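Local coordinates for protein maleate cis-trans isomerase (Pseudomonas putida, PDB 4FQ5) that probably catalyses the cis-trans isomerisation of the C2-C3 double bond of maleate to give fumarate, and works as a homodimer, at residues A[75-80]-A[103-108]; A[67-72]-A[188-193]. The protein carries 1 engineered substitution. One frame throughout, in Å; residues are numbered along the deposited sequence.

Contact 1: A[75-80]-A[103-108]. With MAE (maleic acid), chain C.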
loop_
_atom_site.group_PDB
_atom_site.type_symbol
_atom_site.label_atom_id
_atom_site.label_comp_id
_atom_site.label_asym_id
_atom_site.label_seq_id
_atom_site.Cartn_x
_atom_site.Cartn_y
_atom_site.Cartn_z
ATOM N N GLU A 75 34.202 -19.393 11.724
ATOM C CA GLU A 75 34.740 -18.465 12.722
ATOM C C GLU A 75 33.835 -17.238 12.901
ATOM O O GLU A 75 33.541 -16.832 14.032
ATOM C CB GLU A 75 36.167 -18.037 12.348
ATOM C CG GLU A 75 36.700 -16.822 13.095
ATOM C CD GLU A 75 37.723 -16.043 12.285
ATOM O OE1 GLU A 75 37.450 -14.869 11.952
ATOM O OE2 GLU A 75 38.797 -16.601 11.968
ATOM N N GLU A 76 33.398 -16.650 11.790
ATOM C CA GLU A 76 32.533 -15.477 11.865
ATOM C C GLU A 76 31.149 -15.828 12.408
ATOM O O GLU A 76 30.594 -15.076 13.201
ATOM C CB GLU A 76 32.451 -14.745 10.525
ATOM C CG GLU A 76 33.715 -13.969 10.172
ATOM C CD GLU A 76 33.440 -12.702 9.376
ATOM O OE1 GLU A 76 34.275 -12.333 8.530
ATOM O OE2 GLU A 76 32.395 -12.061 9.593
ATOM N N LEU A 77 30.623 -16.982 11.997
ATOM C CA LEU A 77 29.340 -17.499 12.487
ATOM C C LEU A 77 29.338 -17.713 14.009
ATOM O O LEU A 77 28.406 -17.293 14.700
ATOM C CB LEU A 77 28.991 -18.815 11.778
ATOM C CG LEU A 77 28.045 -18.928 10.561
ATOM C CD1 LEU A 77 27.519 -17.608 10.018
ATOM C CD2 LEU A 77 28.666 -19.764 9.453
ATOM N N ALA A 78 30.382 -18.371 14.516
ATOM C CA ALA A 78 30.510 -18.652 15.951
ATOM C C ALA A 78 30.590 -17.362 16.768
ATOM O O ALA A 78 29.906 -17.222 17.784
ATOM C CB ALA A 78 31.718 -19.548 16.222
ATOM N N ARG A 79 31.408 -16.418 16.309
ATOM C CA ARG A 79 31.536 -15.113 16.961
ATOM C C ARG A 79 30.206 -14.356 16.953
ATOM O O ARG A 79 29.787 -13.809 17.975
ATOM C CB ARG A 79 32.604 -14.269 16.270
ATOM C CG ARG A 79 33.086 -13.090 17.105
ATOM C CD ARG A 79 33.175 -11.818 16.280
ATOM N NE ARG A 79 31.854 -11.390 15.808
ATOM C CZ ARG A 79 31.009 -10.623 16.496
ATOM N NH1 ARG A 79 29.836 -10.302 15.969
ATOM N NH2 ARG A 79 31.325 -10.178 17.709
ATOM N N MET A 80 29.554 -14.340 15.792
ATOM C CA MET A 80 28.271 -13.663 15.623
ATOM C C MET A 80 27.212 -14.183 16.596
ATOM O O MET A 80 26.512 -13.392 17.245
ATOM C CB MET A 80 27.775 -13.807 14.182
ATOM C CG MET A 80 26.552 -12.965 13.863
ATOM S SD MET A 80 25.749 -13.412 12.312
ATOM C CE MET A 80 25.319 -15.123 12.595
ATOM N N CYS A 103 19.722 -15.804 10.918
ATOM C CA CYS A 103 20.701 -16.621 10.200
ATOM C C CYS A 103 20.629 -18.132 10.462
ATOM O O CYS A 103 21.025 -18.641 11.490
ATOM C CB CYS A 103 22.103 -16.094 10.459
ATOM S SG CYS A 103 23.434 -16.874 9.548
ATOM N N LEU A 104 20.137 -18.825 9.463
ATOM C CA LEU A 104 19.943 -20.277 9.466
ATOM C C LEU A 104 21.236 -21.045 9.737
ATOM O O LEU A 104 21.268 -21.922 10.591
ATOM C CB LEU A 104 19.349 -20.704 8.114
ATOM C CG LEU A 104 19.102 -22.107 7.522
ATOM C CD1 LEU A 104 20.239 -23.115 7.669
ATOM C CD2 LEU A 104 17.776 -22.713 7.946
ATOM N N VAL A 105 22.291 -20.715 8.998
ATOM C CA VAL A 105 23.534 -21.476 9.068
ATOM C C VAL A 105 24.289 -21.275 10.396
ATOM O O VAL A 105 24.995 -22.170 10.858
ATOM C CB VAL A 105 24.429 -21.237 7.826
ATOM C CG1 VAL A 105 25.129 -19.882 7.883
ATOM C CG2 VAL A 105 25.425 -22.373 7.661
ATOM N N ALA A 106 24.119 -20.105 11.004
ATOM C CA ALA A 106 24.754 -19.795 12.283
ATOM C C ALA A 106 24.226 -20.725 13.370
ATOM O O ALA A 106 24.988 -21.217 14.206
ATOM C CB ALA A 106 24.498 -18.347 12.656
ATOM N N ILE A 107 22.922 -20.968 13.348
ATOM C CA ILE A 107 22.305 -21.905 14.274
ATOM C C ILE A 107 22.757 -23.343 13.987
ATOM O O ILE A 107 23.250 -24.031 14.882
ATOM C CB ILE A 107 20.764 -21.796 14.249
ATOM C CG1 ILE A 107 20.288 -20.463 14.855
ATOM C CG2 ILE A 107 20.120 -22.994 14.936
ATOM C CD1 ILE A 107 20.804 -20.157 16.251
ATOM N N MET A 108 22.606 -23.781 12.741
ATOM C CA MET A 108 22.946 -25.155 12.377
ATOM C C MET A 108 24.444 -25.465 12.556
ATOM O O MET A 108 24.799 -26.577 12.935
ATOM C CB MET A 108 22.437 -25.505 10.967
ATOM C CG MET A 108 20.911 -25.480 10.838
ATOM S SD MET A 108 20.282 -26.228 9.317
ATOM C CE MET A 108 18.514 -26.107 9.541
HETATM C C1 MAE C . 22.730 -14.693 6.131
HETATM O O1 MAE C . 22.868 -13.461 6.057
HETATM O O2 MAE C . 22.274 -15.390 5.213
HETATM C C2 MAE C . 23.163 -15.355 7.370
HETATM C C3 MAE C . 22.819 -16.578 7.728
HETATM C C4 MAE C . 21.924 -17.471 6.957
HETATM O O3 MAE C . 22.407 -18.483 6.458
HETATM O O4 MAE C . 20.716 -17.236 6.847
#
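Leu-77 and Met-80 reach from helix 75-80 onto the first turn of helix 104-108, and nothing polar links the two segments. The methyl end of Met-80 presses closest: CE sits 3.3 Å from CB of Ala-106, tight for two carbons, and 4.0 Å from CB of Cys-103. Met-80 has CG anti to the backbone N (chi1 -171°), and the chain then bends at its last torsion to bring CE there. Beside it, Leu-77 lays CG against CA of Ala-106 at 3.8 Å and crosses Val-105 at about a right angle, CD2 lying 3.9 Å from CG1. Cut back to an alanine here, the side chain is likely to leave a gap against Val-105 CG1 and the Ala-106 backbone.

The start of helix 104-108 holds the maleate. Cys-103, the predicted nucleophile, occupies the N-cap, and its SG is covalently joined to C3 of the ligand at 1.9 Å. One ligand carboxylate faces the helix start, where the backbone N of Leu-104 reaches O4 at 3.1 Å and N of Val-105 reaches O3 at 3.4 Å, both weak bonds. The helix N-terminus would be expected to favour the negative charge.

The two helices run nearly perpendicular, at 85°, their axes 9.2 Å apart. Around the shorter one, helix 162-174 packs on Leu-104 and Val-105, helix 138-149 on Leu-104 and Ile-107, and helix 114-128 on Ile-107.

Contact 2: A[67-72]-A[188-193]. With MAE (maleic acid), chain C.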
loop_
_atom_site.group_PDB
_atom_site.type_symbol
_atom_site.label_atom_id
_atom_site.label_comp_id
_atom_site.label_asym_id
_atom_site.label_seq_id
_atom_site.Cartn_x
_atom_site.Cartn_y
_atom_site.Cartn_z
ATOM N N MET A 67 24.097 -8.304 14.797
ATOM C CA MET A 67 25.244 -9.064 15.285
ATOM C C MET A 67 26.249 -9.142 14.134
ATOM O O MET A 67 25.919 -9.613 13.047
ATOM C CB MET A 67 24.802 -10.461 15.741
ATOM C CG MET A 67 23.788 -11.145 14.824
ATOM S SD MET A 67 23.280 -12.767 15.413
ATOM C CE MET A 67 22.487 -13.433 13.967
ATOM N N ARG A 68 27.462 -8.655 14.363
ATOM C CA ARG A 68 28.417 -8.455 13.272
ATOM C C ARG A 68 28.862 -9.727 12.565
ATOM O O ARG A 68 29.282 -10.690 13.202
ATOM C CB ARG A 68 29.641 -7.676 13.737
ATOM C CG ARG A 68 29.464 -6.170 13.664
ATOM C CD ARG A 68 30.812 -5.476 13.626
ATOM N NE ARG A 68 31.190 -5.074 12.274
ATOM C CZ ARG A 68 32.426 -4.762 11.899
ATOM N NH1 ARG A 68 33.427 -4.819 12.769
ATOM N NH2 ARG A 68 32.660 -4.392 10.652
ATOM N N MET A 69 28.736 -9.703 11.241
ATOM C CA MET A 69 29.316 -10.706 10.347
ATOM C C MET A 69 29.388 -10.124 8.941
ATOM O O MET A 69 28.425 -9.518 8.469
ATOM C CB MET A 69 28.501 -12.001 10.325
ATOM C CG MET A 69 28.948 -12.948 9.217
ATOM S SD MET A 69 28.154 -14.553 9.218
ATOM C CE MET A 69 26.542 -14.138 8.546
ATOM N N LYS A 70 30.531 -10.312 8.288
ATOM C CA LYS A 70 30.752 -9.846 6.921
ATOM C C LYS A 70 30.992 -11.016 5.965
ATOM O O LYS A 70 30.692 -10.919 4.781
ATOM C CB LYS A 70 31.940 -8.887 6.865
ATOM C CG LYS A 70 31.777 -7.620 7.697
ATOM C CD LYS A 70 33.080 -6.842 7.785
ATOM C CE LYS A 70 33.348 -6.022 6.531
ATOM N NZ LYS A 70 32.383 -4.890 6.370
ATOM N N HIS A 71 31.542 -12.112 6.486
ATOM C CA HIS A 71 31.851 -13.291 5.681
ATOM C C HIS A 71 31.338 -14.519 6.347
ATOM O O HIS A 71 31.507 -14.696 7.555
ATOM C CB HIS A 71 33.353 -13.403 5.419
ATOM C CG HIS A 71 33.929 -12.197 4.718
ATOM N ND1 HIS A 71 34.028 -12.115 3.379
ATOM C CD2 HIS A 71 34.409 -10.987 5.223
ATOM C CE1 HIS A 71 34.556 -10.921 3.042
ATOM N NE2 HIS A 71 34.783 -10.232 4.175
ATOM N N VAL A 72 30.694 -15.376 5.560
ATOM C CA VAL A 72 30.013 -16.551 6.088
ATOM C C VAL A 72 31.016 -17.700 6.210
ATOM O O VAL A 72 31.118 -18.556 5.324
ATOM C CB VAL A 72 28.793 -16.947 5.219
ATOM C CG1 VAL A 72 27.956 -18.011 5.917
ATOM C CG2 VAL A 72 27.934 -15.720 4.911
ATOM N N SER A 188 30.999 -16.648 -0.111
ATOM C CA SER A 188 31.179 -16.417 1.328
ATOM C C SER A 188 31.087 -14.940 1.721
ATOM O O SER A 188 30.768 -14.619 2.871
ATOM C CB SER A 188 32.490 -17.039 1.828
ATOM O OG SER A 188 33.602 -16.456 1.178
ATOM N N ASP A 189 31.384 -14.049 0.776
ATOM C CA ASP A 189 31.178 -12.619 0.979
ATOM C C ASP A 189 29.674 -12.359 1.055
ATOM O O ASP A 189 28.962 -12.541 0.071
ATOM C CB ASP A 189 31.812 -11.807 -0.152
ATOM C CG ASP A 189 31.763 -10.312 0.101
ATOM O OD1 ASP A 189 32.839 -9.687 0.137
ATOM O OD2 ASP A 189 30.655 -9.751 0.272
ATOM N N ASN A 190 29.202 -11.944 2.226
ATOM C CA ASN A 190 27.765 -11.855 2.469
ATOM C C ASN A 190 27.078 -10.764 1.649
ATOM O O ASN A 190 25.924 -10.915 1.260
ATOM C CB ASN A 190 27.446 -11.719 3.963
ATOM C CG ASN A 190 26.091 -12.317 4.324
ATOM O OD1 ASN A 190 25.637 -13.275 3.692
ATOM N ND2 ASN A 190 25.438 -11.755 5.346
ATOM N N LEU A 191 27.798 -9.681 1.370
ATOM C CA LEU A 191 27.303 -8.664 0.443
ATOM C C LEU A 191 27.234 -9.174 -1.003
ATOM O O LEU A 191 26.331 -8.797 -1.755
ATOM C CB LEU A 191 28.126 -7.376 0.541
ATOM C CG LEU A 191 27.841 -6.548 1.799
ATOM C CD1 LEU A 191 28.911 -5.487 1.996
ATOM C CD2 LEU A 191 26.452 -5.926 1.763
ATOM N N ALA A 192 28.164 -10.047 -1.389
ATOM C CA ALA A 192 28.078 -10.698 -2.698
ATOM C C ALA A 192 26.888 -11.664 -2.766
ATOM O O ALA A 192 26.258 -11.799 -3.816
ATOM C CB ALA A 192 29.377 -11.397 -3.051
ATOM N N VAL A 193 26.564 -12.313 -1.643
ATOM C CA VAL A 193 25.385 -13.192 -1.577
ATOM C C VAL A 193 24.108 -12.391 -1.871
ATOM O O VAL A 193 23.235 -12.849 -2.621
ATOM C CB VAL A 193 25.265 -13.922 -0.218
ATOM C CG1 VAL A 193 23.947 -14.683 -0.110
ATOM C CG2 VAL A 193 26.439 -14.872 0.002
HETATM C C1 MAE C . 22.730 -14.693 6.131
HETATM O O1 MAE C . 22.868 -13.461 6.057
HETATM O O2 MAE C . 22.274 -15.390 5.213
HETATM C C2 MAE C . 23.163 -15.355 7.370
HETATM C C3 MAE C . 22.819 -16.578 7.728
HETATM C C4 MAE C . 21.924 -17.471 6.957
HETATM O O3 MAE C . 22.407 -18.483 6.458
HETATM O O4 MAE C . 20.716 -17.236 6.847
HETATM O O HOH W 1 30.117 -8.608 3.496
HETATM O O HOH W 2 34.512 -14.167 1.901
#
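Lys-70 and Asn-190 meet through their backbones, as do Val-72 and Ser-188, and these two bonds form the tight part of the contact. Asn-190 N donates to Lys-70 O at 3.1 Å; Val-72 N donates to Ser-188 O at 2.8 Å, nearly straight (170°) and in the carbonyl plane. Ser-188 O also receives a CA-H...O contact from His-71. On the buried side Asn-190 turns its amide inward: with CG anti to the backbone N (chi1 -151°), ND2 donates to maleate O1 at 3.2 Å, while OD1 lies 3.6 Å from Val-72 CG2. The same ND2 is also hydrogen-bonded to Ser-37 OG, its stronger partner. Met-69, bent at its last torsion, crosses Asn-190 at about a right angle and sets CE 3.8 Å from maleate C2.

The backbone pattern is an isolated antiparallel beta bridge, with His-71 and Asp-189 as its non-hydrogen-bonded pair. It ties the loop after strand 59-67 to the start of helix 190-194, across the ligand cleft between the two four-stranded parallel sheets. Asp-189 caps that helix, its OD2 accepting from Ala-192 N at 3.0 Å from above the carboxylate plane.

Packing is looser on the partly exposed side. The His-71 ring and Asp-189 carboxylate planes stand 80° apart, and CE1 comes no nearer than 3.6 Å to OD1. A water bridges His-71 ND1 and Ser-188 OG, 2.6 Å from each, and another donates to Lys-70 O. The Lys-70 amine turns to Asp-93 of the second subunit in a salt bridge.

In the fold
Contact 1 is nested along the chain inside the loop closed by contact 2, and their centres lie 11 Å apart. Helix 75-80 and segment 67-72 join them directly: Glu-76 OE2 is 2.9 Å from Lys-70 N and Arg-79 NH1 is 2.8 Å from Arg-68 O, both probable hydrogen bonds, while Leu-77 CD1 packs 3.2 Å from Met-69 SD. Both contacts touch the maleate, which lies to one side of the line between them; contact 1 takes its O3 and O4, contact 2 its O1. Asn-38, Tyr-160, Val-222 and Gln-223 add further hydrogen bonds to it. The pocket also includes Ala-221, the engineered residue, at the position of the predicted proton donor.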